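Local coordinates for epsin 1 (Danio rerio, PDB 5LP0), which probably binds membranes rich in phosphatidylinositol 4,5-bisphosphate, bends them and promotes the formation of clathrin-coated invaginations in receptor-mediated endocytosis, at residues V12-S17 with M47-R51. Numbering follows the deposited sequence.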
loop_
_atom_site.group_PDB
_atom_site.type_symbol
_atom_site.label_atom_id
_atom_site.label_comp_id
_atom_site.label_asym_id
_atom_site.label_seq_id
_atom_site.Cartn_x
_atom_site.Cartn_y
_atom_site.Cartn_z
ATOM N N VAL A 12 7.585 0.803 6.497
ATOM C CA VAL A 12 6.824 0.112 5.458
ATOM C C VAL A 12 6.861 -1.415 5.648
ATOM O O VAL A 12 5.825 -2.098 5.554
ATOM C CB VAL A 12 7.347 0.460 4.057
ATOM C CG1 VAL A 12 6.672 -0.408 3.022
ATOM C CG2 VAL A 12 7.132 1.928 3.749
ATOM N N ARG A 13 8.038 -1.954 5.966
ATOM C CA ARG A 13 8.163 -3.400 6.176
ATOM C C ARG A 13 7.254 -3.849 7.312
ATOM O O ARG A 13 6.546 -4.843 7.201
ATOM C CB ARG A 13 9.609 -3.801 6.490
ATOM C CG ARG A 13 10.497 -3.793 5.295
ATOM C CD ARG A 13 11.964 -3.995 5.676
ATOM N NE ARG A 13 12.795 -4.037 4.481
ATOM C CZ ARG A 13 13.011 -5.126 3.751
ATOM N NH1 ARG A 13 12.470 -6.286 4.106
ATOM N NH2 ARG A 13 13.775 -5.051 2.667
ATOM N N GLU A 14 7.260 -3.097 8.399
ATOM C CA GLU A 14 6.444 -3.413 9.551
ATOM C C GLU A 14 4.966 -3.386 9.180
ATOM O O GLU A 14 4.211 -4.249 9.582
ATOM C CB GLU A 14 6.716 -2.404 10.664
ATOM C CG GLU A 14 5.814 -2.596 11.859
ATOM C CD GLU A 14 6.101 -3.880 12.597
ATOM O OE1 GLU A 14 7.291 -4.274 12.650
ATOM O OE2 GLU A 14 5.137 -4.509 13.104
ATOM N N ALA A 15 4.572 -2.380 8.400
ATOM C CA ALA A 15 3.191 -2.193 8.003
ATOM C C ALA A 15 2.714 -3.290 7.057
ATOM O O ALA A 15 1.517 -3.480 6.885
ATOM C CB ALA A 15 3.001 -0.815 7.343
ATOM N N THR A 16 3.642 -3.927 6.359
ATOM C CA THR A 16 3.276 -4.922 5.357
ATOM C C THR A 16 3.754 -6.349 5.665
ATOM O O THR A 16 3.884 -7.195 4.766
ATOM C CB THR A 16 3.793 -4.471 3.990
ATOM O OG1 THR A 16 5.228 -4.338 4.020
ATOM C CG2 THR A 16 3.154 -3.128 3.579
ATOM N N SER A 17 3.993 -6.631 6.934
ATOM C CA SER A 17 4.492 -7.938 7.346
ATOM C C SER A 17 3.464 -9.055 7.154
ATOM O O SER A 17 2.282 -8.811 6.876
ATOM C CB SER A 17 4.862 -7.899 8.832
ATOM O OG SER A 17 3.678 -7.986 9.606
ATOM N N MET A 47 9.866 0.225 -1.340
ATOM C CA MET A 47 9.514 -0.895 -0.479
ATOM C C MET A 47 8.079 -1.373 -0.716
ATOM O O MET A 47 7.800 -2.569 -0.692
ATOM C CB MET A 47 9.752 -0.536 0.987
ATOM C CG MET A 47 9.720 -1.759 1.902
ATOM S SD MET A 47 11.096 -2.900 1.557
ATOM C CE MET A 47 10.254 -4.457 1.269
ATOM N N VAL A 48 7.151 -0.472 -0.979
ATOM C CA VAL A 48 5.779 -0.877 -1.222
ATOM C C VAL A 48 5.693 -1.686 -2.510
ATOM O O VAL A 48 5.040 -2.747 -2.534
ATOM C CB VAL A 48 4.804 0.336 -1.243
ATOM C CG1 VAL A 48 3.393 -0.138 -1.592
ATOM C CG2 VAL A 48 4.756 1.050 0.118
ATOM N N TRP A 49 6.314 -1.235 -3.587
ATOM C CA TRP A 49 6.318 -1.975 -4.849
ATOM C C TRP A 49 6.975 -3.340 -4.696
ATOM O O TRP A 49 6.496 -4.329 -5.286
ATOM C CB TRP A 49 6.981 -1.179 -5.987
ATOM C CG TRP A 49 6.268 0.098 -6.381
ATOM C CD1 TRP A 49 6.789 1.363 -6.352
ATOM C CD2 TRP A 49 4.923 0.233 -6.879
ATOM N NE1 TRP A 49 5.854 2.261 -6.782
ATOM C CE2 TRP A 49 4.698 1.604 -7.106
ATOM C CE3 TRP A 49 3.893 -0.674 -7.156
ATOM C CZ2 TRP A 49 3.476 2.102 -7.586
ATOM C CZ3 TRP A 49 2.684 -0.191 -7.627
ATOM C CH2 TRP A 49 2.484 1.193 -7.848
ATOM N N LYS A 50 8.015 -3.436 -3.873
ATOM C CA LYS A 50 8.628 -4.731 -3.609
ATOM C C LYS A 50 7.639 -5.669 -2.928
ATOM O O LYS A 50 7.492 -6.821 -3.333
ATOM C CB LYS A 50 9.859 -4.571 -2.737
ATOM C CG LYS A 50 11.073 -4.011 -3.486
ATOM C CD LYS A 50 12.292 -3.861 -2.567
ATOM C CE LYS A 50 13.490 -3.204 -3.294
ATOM N NZ LYS A 50 14.585 -2.907 -2.336
ATOM N N ARG A 51 6.929 -5.192 -1.910
ATOM C CA ARG A 51 5.991 -6.040 -1.192
ATOM C C ARG A 51 4.831 -6.438 -2.112
ATOM O O ARG A 51 4.336 -7.556 -2.036
ATOM C CB ARG A 51 5.492 -5.324 0.072
ATOM C CG ARG A 51 6.579 -5.226 1.178
ATOM C CD ARG A 51 6.644 -6.562 1.927
ATOM N NE ARG A 51 7.911 -6.949 2.576
ATOM C CZ ARG A 51 8.122 -6.974 3.892
ATOM N NH1 ARG A 51 7.209 -6.523 4.734
ATOM N NH2 ARG A 51 9.280 -7.404 4.379
#
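Val12 and Met47 lie alongside each other, pointing opposite ways, where helix 8-15 packs on helix 38-51, and this is the tight, apolar part of the contact. The CG1 methyl of Val12 rests against Met47 CG at 3.5 Å and also touches Val48 CG2. One turn further on, the buried Thr16 leaves helical geometry; its OG1 is hydrogen-bonded back to Val12 O at 2.8 Å. The same OG1 accepts a bond from Arg51 NH1 at 3.0 Å, lying near the edge of the guanidinium but tilted from its plane. This NH1 reaches the end of helix 8-15 because the Arg51 chain folds over at chi2 (-81°). It also makes a weak bond to Arg13 O (3.1 Å, N-H...O angle 122°). In the ENTH domain, an all-helical fold, helix 8-15 probably contributes to the site for the inositol phosphate headgroup; Arg13 and Arg51, with Asn18 and His61, probably bind PtdIns(4,5)P2. Replacing Arg51 by alanine is likely to leave Thr16 OG1 without the donor that reaches it from helix 38-51, cost Arg13 O its weak bond from that helix and remove a positive charge from the probable headgroup site. Toward solvent the packing is looser. The extended Arg13 side chain crosses Met47 at about a right angle, with Met47 SD 3.2 Å above the guanidinium plane toward its rim, while Glu9 forms a salt bridge with Arg13 NH2. Arg13 NH1 approaches Arg51 NH2 to 3.4 Å, the two guanidinium planes 85° apart, two like-charged donors brought close, as would suit a site for phosphates.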